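Local coordinates for CdiI immunity protein (Cupriavidus taiwanensis, PDB 5T87), which probably neutralises the cognate CdiA toxin of contact-dependent growth inhibition by binding it, as an immunity protein that shields the producing cell, at residues D30-I35 and K47-V52; S34-E39 and V70-R75; D40-A45 and H78-A83; L65-V70 and E86-S91. One frame throughout, in Å; residues are numbered along the deposited sequence.

Contact 1: residues D30-I35 and K47-V52; sequences DACLSI and KRLKSV
L49 reaches from helix 42-53 between C32 and I35, one turn apart on helix 25-38, and its two methyls divide the work. L49 CD2 lies against the backbone of the partner helix, 4.0 Å from C32 O, with C32 CB 4.1 Å from the same methyl. CG and CD1 instead meet the branch methyl of the isoleucine, I35 CG2 standing 4.0 Å from L49 CG. The side chains of I35 and L49 run in opposite directions as they slide past each other. In I35 the branch methyl is the one anti to the backbone N, while CG1 lies beside that N (chi1 -72°), which sends the longer arm to a different neighbour: I35 CD1 ends 4.3 Å from R48 CB. One turn further along helix 42-53, V52 CG1 approaches C32 SG at 4.3 Å. The two segments belong to consecutive helices of an all-helical protein and form an antiparallel pair, with N-to-C directions 148° apart. The axes stay 10.5 Å from each other, so side chains rather than backbones fill most of the interface. R48 meets I35 through CB, while its guanidinium leads away to a salt bridge with D17, a bond to W44 O and a cation-pi contact with W44. Behind the apolar layer, helix 60-76 packs against both partners, with C69 touching C32 and V70 and L73 touching L49. Helix 16-22 adds I16 against I35. On the outer surface of helix 42-53, S51 OG bonds back to R48 O at 2.7 Å.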
loop_
_atom_site.group_PDB
_atom_site.type_symbol
_atom_site.label_atom_id
_atom_site.label_comp_id
_atom_site.label_asym_id
_atom_site.label_seq_id
_atom_site.Cartn_x
_atom_site.Cartn_y
_atom_site.Cartn_z
ATOM N N ASP A 30 -0.195 11.193 5.001
ATOM C CA ASP A 30 1.251 11.277 5.067
ATOM C C ASP A 30 1.778 10.518 6.261
ATOM O O ASP A 30 2.755 9.814 6.143
ATOM C CB ASP A 30 1.721 12.735 5.121
ATOM C CG ASP A 30 1.527 13.460 3.811
ATOM O OD1 ASP A 30 1.163 12.814 2.804
ATOM O OD2 ASP A 30 1.724 14.691 3.803
ATOM N N ALA A 31 1.116 10.661 7.400
ATOM C CA ALA A 31 1.482 9.929 8.625
ATOM C C ALA A 31 1.376 8.417 8.434
ATOM O O ALA A 31 2.337 7.689 8.690
ATOM C CB ALA A 31 0.613 10.374 9.785
ATOM N N CYS A 32 0.226 7.957 7.946
ATOM C CA CYS A 32 0.051 6.549 7.618
ATOM C C CYS A 32 1.142 6.040 6.712
ATOM O O CYS A 32 1.696 4.984 6.942
ATOM C CB CYS A 32 -1.306 6.299 6.976
ATOM S SG CYS A 32 -2.667 6.539 8.152
ATOM N N LEU A 33 1.480 6.798 5.683
ATOM C CA LEU A 33 2.521 6.347 4.767
ATOM C C LEU A 33 3.927 6.436 5.348
ATOM O O LEU A 33 4.760 5.579 5.053
ATOM C CB LEU A 33 2.445 7.089 3.451
ATOM C CG LEU A 33 1.322 6.604 2.542
ATOM C CD1 LEU A 33 1.130 7.628 1.425
ATOM C CD2 LEU A 33 1.601 5.206 1.982
ATOM N N SER A 34 4.193 7.442 6.177
ATOM C CA SER A 34 5.485 7.527 6.846
ATOM C C SER A 34 5.711 6.280 7.736
ATOM O O SER A 34 6.806 5.690 7.763
ATOM C CB SER A 34 5.583 8.808 7.664
ATOM O OG SER A 34 6.929 9.031 8.060
ATOM N N ILE A 35 4.651 5.888 8.431
ATOM C CA ILE A 35 4.625 4.644 9.180
ATOM C C ILE A 35 4.859 3.464 8.245
ATOM O O ILE A 35 5.715 2.621 8.516
ATOM C CB ILE A 35 3.283 4.471 9.931
ATOM C CG1 ILE A 35 3.215 5.437 11.115
ATOM C CG2 ILE A 35 3.103 3.045 10.415
ATOM C CD1 ILE A 35 1.810 5.684 11.614
ATOM N N LYS A 47 -0.589 -0.872 15.795
ATOM C CA LYS A 47 -1.512 -0.179 16.714
ATOM C C LYS A 47 -2.100 1.101 16.109
ATOM O O LYS A 47 -3.309 1.324 16.153
ATOM C CB LYS A 47 -0.770 0.126 18.016
ATOM C CG LYS A 47 -1.460 1.052 18.990
ATOM C CD LYS A 47 -0.665 1.173 20.288
ATOM C CE LYS A 47 -0.961 2.510 20.969
ATOM N NZ LYS A 47 -0.103 2.819 22.151
ATOM N N ARG A 48 -1.240 1.923 15.520
ATOM C CA ARG A 48 -1.658 3.224 15.014
ATOM C C ARG A 48 -2.441 3.161 13.729
ATOM O O ARG A 48 -3.463 3.848 13.590
ATOM C CB ARG A 48 -0.470 4.161 14.883
ATOM C CG ARG A 48 -0.110 4.759 16.222
ATOM C CD ARG A 48 1.338 5.194 16.309
ATOM N NE ARG A 48 1.588 5.788 17.620
ATOM C CZ ARG A 48 1.735 5.104 18.755
ATOM N NH1 ARG A 48 1.709 3.777 18.761
ATOM N NH2 ARG A 48 1.933 5.758 19.890
ATOM N N LEU A 49 -1.976 2.334 12.801
ATOM C CA LEU A 49 -2.730 2.057 11.571
ATOM C C LEU A 49 -4.146 1.492 11.820
ATOM O O LEU A 49 -5.112 1.896 11.159
ATOM C CB LEU A 49 -1.930 1.123 10.663
ATOM C CG LEU A 49 -0.613 1.713 10.126
ATOM C CD1 LEU A 49 0.097 0.706 9.236
ATOM C CD2 LEU A 49 -0.842 3.007 9.358
ATOM N N LYS A 50 -4.267 0.586 12.787
ATOM C CA LYS A 50 -5.558 0.017 13.160
ATOM C C LYS A 50 -6.530 1.060 13.714
ATOM O O LYS A 50 -7.722 1.018 13.409
ATOM C CB LYS A 50 -5.381 -1.094 14.199
ATOM C CG LYS A 50 -4.774 -2.389 13.668
ATOM C CD LYS A 50 -5.037 -3.557 14.611
ATOM C CE LYS A 50 -4.287 -3.416 15.918
ATOM N NZ LYS A 50 -4.646 -4.531 16.823
ATOM N N SER A 51 -6.037 1.971 14.541
ATOM C CA SER A 51 -6.907 3.006 15.099
ATOM C C SER A 51 -7.505 3.886 13.978
ATOM O O SER A 51 -8.644 4.350 14.084
ATOM C CB SER A 51 -6.158 3.883 16.104
ATOM O OG SER A 51 -5.251 4.743 15.431
ATOM N N VAL A 52 -6.748 4.095 12.903
ATOM C CA VAL A 52 -7.272 4.849 11.744
ATOM C C VAL A 52 -8.266 3.997 10.956
ATOM O O VAL A 52 -9.378 4.441 10.661
ATOM C CB VAL A 52 -6.144 5.355 10.842
ATOM C CG1 VAL A 52 -6.701 6.045 9.588
ATOM C CG2 VAL A 52 -5.267 6.316 11.623
#

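Contact 2: residues S34-E39 and V70-R75; sequences SIAYYE and VGHLAR
A36 and L73 bring helices 25-38 and 60-76 together at the nearest pair of CA atoms, 5.3 Å apart. Within this all-helical fold the segments are almost parallel, at 13°, and their axes close to 8.1 Å, a spacing consistent with the small A36 at the closest point. Apolar packing centres on A36 CB, which rests 3.7 Å from H72 CB and also lies at the edge of the imidazole, near its plane. A second kind of contact sets a methyl against carbonyl oxygens at the end of the opposing helix: L73 CD2 is 3.6 Å from I35 O and also touches A36 O and E39 O. Those last two oxygens accept hydrogen bonds from R76 at the end of helix 60-76, so the methyl sits among carbonyls that have polar partners of their own. The aromatic part is a T-shaped pair. Y37 points its edge at the face of H72, with ring centroids 5.6 Å apart and planes at 90°. The imidazole is carried there by CG lying beside the backbone N. This pair faces the CdiA toxin: H72 NE2 hydrogen-bonds H46 of the toxin chain, whose H48 also meets the imidazole, and Y37 OH makes a weak bond to G47 O of that chain. The immunity protein thus presents the two rings as part of its toxin-binding surface. The cationic neighbour is R75, whose chain bends at chi3 (64°) and brings its guanidinium nearly perpendicular to the phenol ring; R75 NH2 ends 4.2 Å from Y37 CE1.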
loop_
_atom_site.group_PDB
_atom_site.type_symbol
_atom_site.label_atom_id
_atom_site.label_comp_id
_atom_site.label_asym_id
_atom_site.label_seq_id
_atom_site.Cartn_x
_atom_site.Cartn_y
_atom_site.Cartn_z
ATOM N N SER A 34 4.193 7.442 6.177
ATOM C CA SER A 34 5.485 7.527 6.846
ATOM C C SER A 34 5.711 6.280 7.736
ATOM O O SER A 34 6.806 5.690 7.763
ATOM C CB SER A 34 5.583 8.808 7.664
ATOM O OG SER A 34 6.929 9.031 8.060
ATOM N N ILE A 35 4.651 5.888 8.431
ATOM C CA ILE A 35 4.625 4.644 9.180
ATOM C C ILE A 35 4.859 3.464 8.245
ATOM O O ILE A 35 5.715 2.621 8.516
ATOM C CB ILE A 35 3.283 4.471 9.931
ATOM C CG1 ILE A 35 3.215 5.437 11.115
ATOM C CG2 ILE A 35 3.103 3.045 10.415
ATOM C CD1 ILE A 35 1.810 5.684 11.614
ATOM N N ALA A 36 4.096 3.396 7.164
ATOM C CA ALA A 36 4.171 2.239 6.281
ATOM C C ALA A 36 5.571 2.036 5.722
ATOM O O ALA A 36 6.048 0.910 5.713
ATOM C CB ALA A 36 3.171 2.349 5.154
ATOM N N TYR A 37 6.232 3.124 5.313
ATOM C CA TYR A 37 7.509 3.053 4.585
ATOM C C TYR A 37 8.748 3.100 5.465
ATOM O O TYR A 37 9.776 2.547 5.079
ATOM C CB TYR A 37 7.620 4.188 3.518
ATOM C CG TYR A 37 7.009 3.883 2.160
ATOM C CD1 TYR A 37 5.808 3.189 2.065
ATOM C CD2 TYR A 37 7.611 4.332 0.967
ATOM C CE1 TYR A 37 5.231 2.917 0.837
ATOM C CE2 TYR A 37 7.025 4.078 -0.279
ATOM C CZ TYR A 37 5.830 3.358 -0.332
ATOM O OH TYR A 37 5.185 3.022 -1.502
ATOM N N TYR A 38 8.670 3.774 6.611
ATOM C CA TYR A 38 9.872 4.074 7.420
ATOM C C TYR A 38 9.932 3.565 8.875
ATOM O O TYR A 38 11.033 3.480 9.396
ATOM C CB TYR A 38 10.152 5.585 7.390
ATOM C CG TYR A 38 10.090 6.147 5.987
ATOM C CD1 TYR A 38 10.962 5.687 4.997
ATOM C CD2 TYR A 38 9.142 7.107 5.631
ATOM C CE1 TYR A 38 10.901 6.171 3.700
ATOM C CE2 TYR A 38 9.070 7.598 4.336
ATOM C CZ TYR A 38 9.951 7.128 3.368
ATOM O OH TYR A 38 9.896 7.615 2.064
ATOM N N GLU A 39 8.815 3.237 9.531
ATOM C CA GLU A 39 8.882 2.741 10.935
ATOM C C GLU A 39 9.113 1.231 10.973
ATOM O O GLU A 39 8.564 0.487 10.155
ATOM C CB GLU A 39 7.646 3.118 11.767
ATOM C CG GLU A 39 7.384 4.634 11.887
ATOM C CD GLU A 39 8.470 5.412 12.649
ATOM O OE1 GLU A 39 9.081 4.822 13.581
ATOM O OE2 GLU A 39 8.703 6.617 12.322
ATOM N N VAL A 70 -1.005 -1.187 6.259
ATOM C CA VAL A 70 -0.744 -2.423 7.028
ATOM C C VAL A 70 -0.125 -3.472 6.097
ATOM O O VAL A 70 0.788 -4.214 6.501
ATOM C CB VAL A 70 -2.014 -2.939 7.765
ATOM C CG1 VAL A 70 -1.826 -4.347 8.330
ATOM C CG2 VAL A 70 -2.394 -1.981 8.891
ATOM N N GLY A 71 -0.601 -3.490 4.849
ATOM C CA GLY A 71 -0.011 -4.302 3.787
ATOM C C GLY A 71 1.449 -4.002 3.552
ATOM O O GLY A 71 2.242 -4.913 3.331
ATOM N N HIS A 72 1.800 -2.722 3.611
ATOM C CA HIS A 72 3.180 -2.298 3.418
ATOM C C HIS A 72 4.057 -2.726 4.563
ATOM O O HIS A 72 5.167 -3.219 4.329
ATOM C CB HIS A 72 3.286 -0.784 3.235
ATOM C CG HIS A 72 2.620 -0.290 2.000
ATOM N ND1 HIS A 72 2.690 -0.964 0.801
ATOM C CD2 HIS A 72 1.865 0.807 1.773
ATOM C CE1 HIS A 72 2.010 -0.302 -0.116
ATOM N NE2 HIS A 72 1.493 0.773 0.450
ATOM N N LEU A 73 3.584 -2.540 5.793
ATOM C CA LEU A 73 4.331 -3.024 6.957
ATOM C C LEU A 73 4.642 -4.498 6.843
ATOM O O LEU A 73 5.778 -4.905 7.037
ATOM C CB LEU A 73 3.561 -2.815 8.237
ATOM C CG LEU A 73 3.536 -1.426 8.832
ATOM C CD1 LEU A 73 2.879 -1.507 10.206
ATOM C CD2 LEU A 73 4.945 -0.870 8.951
ATOM N N ALA A 74 3.623 -5.283 6.512
ATOM C CA ALA A 74 3.751 -6.732 6.370
ATOM C C ALA A 74 4.820 -7.123 5.349
ATOM O O ALA A 74 5.611 -8.038 5.585
ATOM C CB ALA A 74 2.417 -7.338 5.967
ATOM N N ARG A 75 4.810 -6.431 4.218
ATOM C CA ARG A 75 5.833 -6.582 3.198
ATOM C C ARG A 75 7.255 -6.347 3.739
ATOM O O ARG A 75 8.183 -7.073 3.379
ATOM C CB ARG A 75 5.532 -5.637 2.014
ATOM C CG ARG A 75 6.674 -5.458 1.027
ATOM C CD ARG A 75 6.214 -4.812 -0.270
ATOM N NE ARG A 75 5.710 -3.435 -0.137
ATOM C CZ ARG A 75 6.452 -2.348 0.101
ATOM N NH1 ARG A 75 7.769 -2.439 0.288
ATOM N NH2 ARG A 75 5.869 -1.156 0.172
#

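Contact 3: residues D40-A45 and H78-A83; sequences DDWEWA and HDLDVA
W42 sets its CG anti to the backbone N (chi1 172°), extending the indole from the first turn of helix 42-53 toward L80 and D81. L80 answers with CG lodged between its backbone N and carbonyl carbon, while its CB bears on the indole. L80 CB stands 3.7 Å from the centroid of the six-membered ring of W42 and 17° off the normal, a CH-pi contact over the face. The same face receives the backbone of the next residue, D81 N being 3.6 Å from W42 NE1. The indole also touches L73 and I77 and stacks on F46, while L80 packs against A74 and L109. Beside the indole, the carboxylates of E43 and D81 come close, with E43 OE2 4.3 Å from D81 OD2, a proximity of like charges that the helix N-termini would probably offset in part. D41 caps its helix, taking W44 N at 3.0 Å on OD1 from above the carboxylate plane, in a nearly straight bond (174°). The arrangement joins two helix starts: D41 and D81 occupy the N-cap positions of helices 42-53 and 82-91, and W42 of the former lies against the loop leading into the latter.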
loop_
_atom_site.group_PDB
_atom_site.type_symbol
_atom_site.label_atom_id
_atom_site.label_comp_id
_atom_site.label_asym_id
_atom_site.label_seq_id
_atom_site.Cartn_x
_atom_site.Cartn_y
_atom_site.Cartn_z
ATOM N N ASP A 40 9.948 0.794 11.912
ATOM C CA ASP A 40 10.354 -0.615 12.006
ATOM C C ASP A 40 9.730 -1.385 13.147
ATOM O O ASP A 40 9.878 -2.589 13.206
ATOM C CB ASP A 40 11.885 -0.708 12.120
ATOM C CG ASP A 40 12.588 -0.423 10.799
ATOM O OD1 ASP A 40 11.909 -0.478 9.750
ATOM O OD2 ASP A 40 13.815 -0.151 10.804
ATOM N N ASP A 41 9.050 -0.692 14.048
ATOM C CA ASP A 41 8.469 -1.279 15.250
ATOM C C ASP A 41 7.028 -1.698 14.913
ATOM O O ASP A 41 6.088 -0.904 15.058
ATOM C CB ASP A 41 8.522 -0.232 16.373
ATOM C CG ASP A 41 7.965 -0.726 17.692
ATOM O OD1 ASP A 41 7.144 -1.675 17.766
ATOM O OD2 ASP A 41 8.347 -0.116 18.708
ATOM N N TRP A 42 6.880 -2.941 14.450
ATOM C CA TRP A 42 5.589 -3.540 14.129
ATOM C C TRP A 42 4.480 -3.181 15.119
ATOM O O TRP A 42 3.443 -2.674 14.725
ATOM C CB TRP A 42 5.674 -5.078 14.007
ATOM C CG TRP A 42 4.312 -5.671 13.882
ATOM C CD1 TRP A 42 3.572 -6.246 14.888
ATOM C CD2 TRP A 42 3.463 -5.671 12.721
ATOM N NE1 TRP A 42 2.340 -6.626 14.415
ATOM C CE2 TRP A 42 2.244 -6.290 13.093
ATOM C CE3 TRP A 42 3.625 -5.242 11.394
ATOM C CZ2 TRP A 42 1.193 -6.475 12.200
ATOM C CZ3 TRP A 42 2.576 -5.438 10.498
ATOM C CH2 TRP A 42 1.378 -6.052 10.908
ATOM N N GLU A 43 4.695 -3.453 16.394
ATOM C CA GLU A 43 3.643 -3.251 17.382
ATOM C C GLU A 43 3.235 -1.790 17.479
ATOM O O GLU A 43 2.057 -1.470 17.418
ATOM C CB GLU A 43 4.059 -3.794 18.751
ATOM C CG GLU A 43 4.190 -5.313 18.787
ATOM C CD GLU A 43 2.874 -6.073 18.667
ATOM O OE1 GLU A 43 1.804 -5.511 18.954
ATOM O OE2 GLU A 43 2.914 -7.275 18.313
ATOM N N TRP A 44 4.210 -0.905 17.605
ATOM C CA TRP A 44 3.947 0.537 17.652
ATOM C C TRP A 44 3.190 1.026 16.408
ATOM O O TRP A 44 2.219 1.770 16.510
ATOM C CB TRP A 44 5.271 1.285 17.798
ATOM C CG TRP A 44 5.142 2.712 18.086
ATOM C CD1 TRP A 44 5.103 3.310 19.317
ATOM C CD2 TRP A 44 5.049 3.758 17.125
ATOM N NE1 TRP A 44 4.986 4.684 19.169
ATOM C CE2 TRP A 44 4.951 4.978 17.835
ATOM C CE3 TRP A 44 5.042 3.785 15.727
ATOM C CZ2 TRP A 44 4.848 6.202 17.194
ATOM C CZ3 TRP A 44 4.934 5.001 15.090
ATOM C CH2 TRP A 44 4.834 6.198 15.826
ATOM N N ALA A 45 3.644 0.588 15.241
ATOM C CA ALA A 45 3.043 0.992 13.974
ATOM C C ALA A 45 1.666 0.370 13.696
ATOM O O ALA A 45 0.772 1.065 13.202
ATOM C CB ALA A 45 3.992 0.670 12.834
ATOM N N HIS A 78 10.200 -8.208 9.133
ATOM C CA HIS A 78 10.372 -9.661 9.337
ATOM C C HIS A 78 9.662 -10.155 10.589
ATOM O O HIS A 78 9.078 -11.231 10.578
ATOM C CB HIS A 78 11.858 -10.078 9.375
ATOM C CG HIS A 78 12.096 -11.540 9.080
ATOM N ND1 HIS A 78 11.768 -12.554 9.966
ATOM C CD2 HIS A 78 12.647 -12.154 8.002
ATOM C CE1 HIS A 78 12.098 -13.723 9.442
ATOM N NE2 HIS A 78 12.633 -13.510 8.251
ATOM N N ASP A 79 9.676 -9.349 11.647
ATOM C CA ASP A 79 9.157 -9.775 12.959
ATOM C C ASP A 79 7.736 -9.301 13.269
ATOM O O ASP A 79 7.391 -9.073 14.438
ATOM C CB ASP A 79 10.129 -9.375 14.085
ATOM C CG ASP A 79 10.291 -7.866 14.245
ATOM O OD1 ASP A 79 9.599 -7.058 13.565
ATOM O OD2 ASP A 79 11.144 -7.497 15.075
ATOM N N LEU A 80 6.910 -9.138 12.237
ATOM C CA LEU A 80 5.487 -8.936 12.476
ATOM C C LEU A 80 4.864 -10.150 13.202
ATOM O O LEU A 80 5.357 -11.273 13.107
ATOM C CB LEU A 80 4.723 -8.654 11.173
ATOM C CG LEU A 80 4.286 -9.863 10.343
ATOM C CD1 LEU A 80 3.475 -9.428 9.141
ATOM C CD2 LEU A 80 5.481 -10.679 9.889
ATOM N N ASP A 81 3.779 -9.885 13.920
ATOM C CA ASP A 81 2.883 -10.910 14.425
ATOM C C ASP A 81 1.926 -11.309 13.300
ATOM O O ASP A 81 0.945 -10.629 13.050
ATOM C CB ASP A 81 2.117 -10.358 15.635
ATOM C CG ASP A 81 1.467 -11.437 16.472
ATOM O OD1 ASP A 81 1.141 -12.511 15.935
ATOM O OD2 ASP A 81 1.263 -11.200 17.681
ATOM N N VAL A 82 2.228 -12.413 12.629
ATOM C CA VAL A 82 1.515 -12.822 11.420
ATOM C C VAL A 82 0.053 -13.109 11.727
ATOM O O VAL A 82 -0.832 -12.661 11.016
ATOM C CB VAL A 82 2.146 -14.084 10.777
ATOM C CG1 VAL A 82 1.309 -14.586 9.604
ATOM C CG2 VAL A 82 3.582 -13.813 10.328
ATOM N N ALA A 83 -0.192 -13.874 12.780
ATOM C CA ALA A 83 -1.560 -14.217 13.181
ATOM C C ALA A 83 -2.406 -12.980 13.485
ATOM O O ALA A 83 -3.589 -12.970 13.167
ATOM C CB ALA A 83 -1.556 -15.156 14.384
#

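Contact 4: residues L65-V70 and E86-S91; sequences LAVTCV and EEFLLS
F88 is directed from helix 82-91 at V70, and the end of L89 comes in beside it against V67, each with a different slant across the gap. The F88 ring crosses V70 obliquely, F88 CE2 lying 3.9 Å from V70 CG2 and 4.0 Å from V70 CG1; both methyls of the valine thus approach CE2, and CG1 also comes near CD2. The phenyl extends this far because its CG is anti to the backbone N (chi1 170°). Further along the ring, F88 CZ is 4.5 Å from V67 CG2, a looser touch that is likewise oblique. L89 runs past V67 in the opposite direction, placing L89 CD2 4.0 Å from V67 CG1. L89 CD2 also lies 4.3 Å from V70 CG1 and so bridges the two valines. This is a side-chain-mediated antiparallel pairing within the helical bundle: the two segments run 147° apart, with their axes 11.4 Å from one another at closest. Aromatic neighbours help hold the phenyl: F46 meets it edge-to-face, and F54 turns its ring at about 85° to it. L89 continues toward helix 96-114, where A105 and L106 receive it, while A66 packs on V52 of helix 42-53. The other side of helix 60-76 looks to the toxin, with L65 on R39 and T68 on D38 of the CdiA chain. Three residues on from F88, S91 OG bonds back to F88 O at 2.7 Å.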
loop_
_atom_site.group_PDB
_atom_site.type_symbol
_atom_site.label_atom_id
_atom_site.label_comp_id
_atom_site.label_asym_id
_atom_site.label_seq_id
_atom_site.Cartn_x
_atom_site.Cartn_y
_atom_site.Cartn_z
ATOM N N LEU A 65 -6.750 3.495 3.086
ATOM C CA LEU A 65 -5.313 3.725 2.969
ATOM C C LEU A 65 -4.531 3.069 4.131
ATOM O O LEU A 65 -3.472 2.439 3.933
ATOM C CB LEU A 65 -5.012 5.227 2.900
ATOM C CG LEU A 65 -3.521 5.591 2.900
ATOM C CD1 LEU A 65 -2.822 4.950 1.723
ATOM C CD2 LEU A 65 -3.295 7.088 2.913
ATOM N N ALA A 66 -5.065 3.226 5.338
ATOM C CA ALA A 66 -4.458 2.633 6.539
ATOM C C ALA A 66 -4.319 1.116 6.422
ATOM O O ALA A 66 -3.287 0.550 6.809
ATOM C CB ALA A 66 -5.264 3.004 7.775
ATOM N N VAL A 67 -5.339 0.465 5.863
ATOM C CA VAL A 67 -5.259 -0.971 5.592
ATOM C C VAL A 67 -4.149 -1.275 4.594
ATOM O O VAL A 67 -3.331 -2.122 4.829
ATOM C CB VAL A 67 -6.590 -1.508 5.056
ATOM C CG1 VAL A 67 -6.448 -2.935 4.526
ATOM C CG2 VAL A 67 -7.645 -1.456 6.147
ATOM N N THR A 68 -4.132 -0.557 3.479
ATOM C CA THR A 68 -3.067 -0.684 2.490
ATOM C C THR A 68 -1.696 -0.500 3.150
ATOM O O THR A 68 -0.770 -1.261 2.879
ATOM C CB THR A 68 -3.306 0.300 1.312
ATOM O OG1 THR A 68 -4.340 -0.230 0.479
ATOM C CG2 THR A 68 -2.058 0.522 0.458
ATOM N N CYS A 69 -1.590 0.483 4.034
ATOM C CA CYS A 69 -0.373 0.686 4.822
ATOM C C CYS A 69 -0.003 -0.507 5.709
ATOM O O CYS A 69 1.182 -0.808 5.879
ATOM C CB CYS A 69 -0.488 1.945 5.675
ATOM S SG CYS A 69 -0.278 3.433 4.693
ATOM N N VAL A 70 -1.005 -1.187 6.259
ATOM C CA VAL A 70 -0.744 -2.423 7.028
ATOM C C VAL A 70 -0.125 -3.472 6.097
ATOM O O VAL A 70 0.788 -4.214 6.501
ATOM C CB VAL A 70 -2.014 -2.939 7.765
ATOM C CG1 VAL A 70 -1.826 -4.347 8.330
ATOM C CG2 VAL A 70 -2.394 -1.981 8.891
ATOM N N GLU A 86 -3.147 -11.171 10.202
ATOM C CA GLU A 86 -4.107 -11.917 9.403
ATOM C C GLU A 86 -5.540 -11.819 9.944
ATOM O O GLU A 86 -6.480 -11.619 9.166
ATOM C CB GLU A 86 -3.684 -13.371 9.262
ATOM C CG GLU A 86 -4.475 -14.102 8.191
ATOM C CD GLU A 86 -4.012 -15.521 7.997
ATOM O OE1 GLU A 86 -4.041 -16.304 8.975
ATOM O OE2 GLU A 86 -3.618 -15.854 6.858
ATOM N N GLU A 87 -5.703 -11.968 11.258
ATOM C CA GLU A 87 -7.028 -11.852 11.896
ATOM C C GLU A 87 -7.614 -10.467 11.644
ATOM O O GLU A 87 -8.825 -10.333 11.378
ATOM C CB GLU A 87 -6.979 -12.159 13.412
ATOM C CG GLU A 87 -7.115 -13.653 13.712
ATOM C CD GLU A 87 -6.554 -14.104 15.067
ATOM O OE1 GLU A 87 -6.759 -13.412 16.092
ATOM O OE2 GLU A 87 -5.920 -15.182 15.104
ATOM N N PHE A 88 -6.745 -9.456 11.724
ATOM C CA PHE A 88 -7.107 -8.074 11.395
ATOM C C PHE A 88 -7.633 -7.914 9.961
ATOM O O PHE A 88 -8.739 -7.419 9.745
ATOM C CB PHE A 88 -5.913 -7.156 11.608
ATOM C CG PHE A 88 -6.123 -5.786 11.078
ATOM C CD1 PHE A 88 -7.009 -4.917 11.705
ATOM C CD2 PHE A 88 -5.463 -5.361 9.926
ATOM C CE1 PHE A 88 -7.219 -3.642 11.214
ATOM C CE2 PHE A 88 -5.663 -4.085 9.435
ATOM C CZ PHE A 88 -6.539 -3.224 10.082
ATOM N N LEU A 89 -6.855 -8.368 8.992
ATOM C CA LEU A 89 -7.244 -8.199 7.598
ATOM C C LEU A 89 -8.483 -9.018 7.240
ATOM O O LEU A 89 -9.335 -8.550 6.467
ATOM C CB LEU A 89 -6.082 -8.549 6.674
ATOM C CG LEU A 89 -4.846 -7.652 6.804
ATOM C CD1 LEU A 89 -3.684 -8.226 6.006
ATOM C CD2 LEU A 89 -5.147 -6.230 6.370
ATOM N N LEU A 90 -8.583 -10.225 7.798
ATOM C CA LEU A 90 -9.747 -11.071 7.577
ATOM C C LEU A 90 -11.012 -10.529 8.230
ATOM O O LEU A 90 -12.109 -10.760 7.720
ATOM C CB LEU A 90 -9.499 -12.479 8.102
ATOM C CG LEU A 90 -8.536 -13.368 7.315
ATOM C CD1 LEU A 90 -8.396 -14.677 8.089
ATOM C CD2 LEU A 90 -8.995 -13.621 5.880
ATOM N N SER A 91 -10.868 -9.827 9.354
ATOM C CA SER A 91 -12.031 -9.274 10.050
ATOM C C SER A 91 -12.702 -8.134 9.287
ATOM O O SER A 91 -13.834 -7.773 9.609
ATOM C CB SER A 91 -11.670 -8.815 11.465
ATOM O OG SER A 91 -10.757 -7.742 11.442
#

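Helix 60-76 runs through contacts 2 and 4, which share V70 and have centres about 11 Å apart. Contacts 1 and 2 start from helix 25-38, share S34 and I35, and lie about 9 Å apart by centres. Helix 42-53 serves contacts 1 and 3, and helix 82-91 contacts 3 and 4. Along the chain contact 1 closes before contact 4 opens, whereas contact 3 alternates with contacts 1, 2 and 4. I35 against A45 joins contacts 1 and 3, and A36 against C69 joins contacts 2 and 4. The helices therefore form one continuous core, with contacts 2 and 4, and L33 of contact 1, reaching the toxin interface and contact 3 further out, about 12 Å from the chain centre.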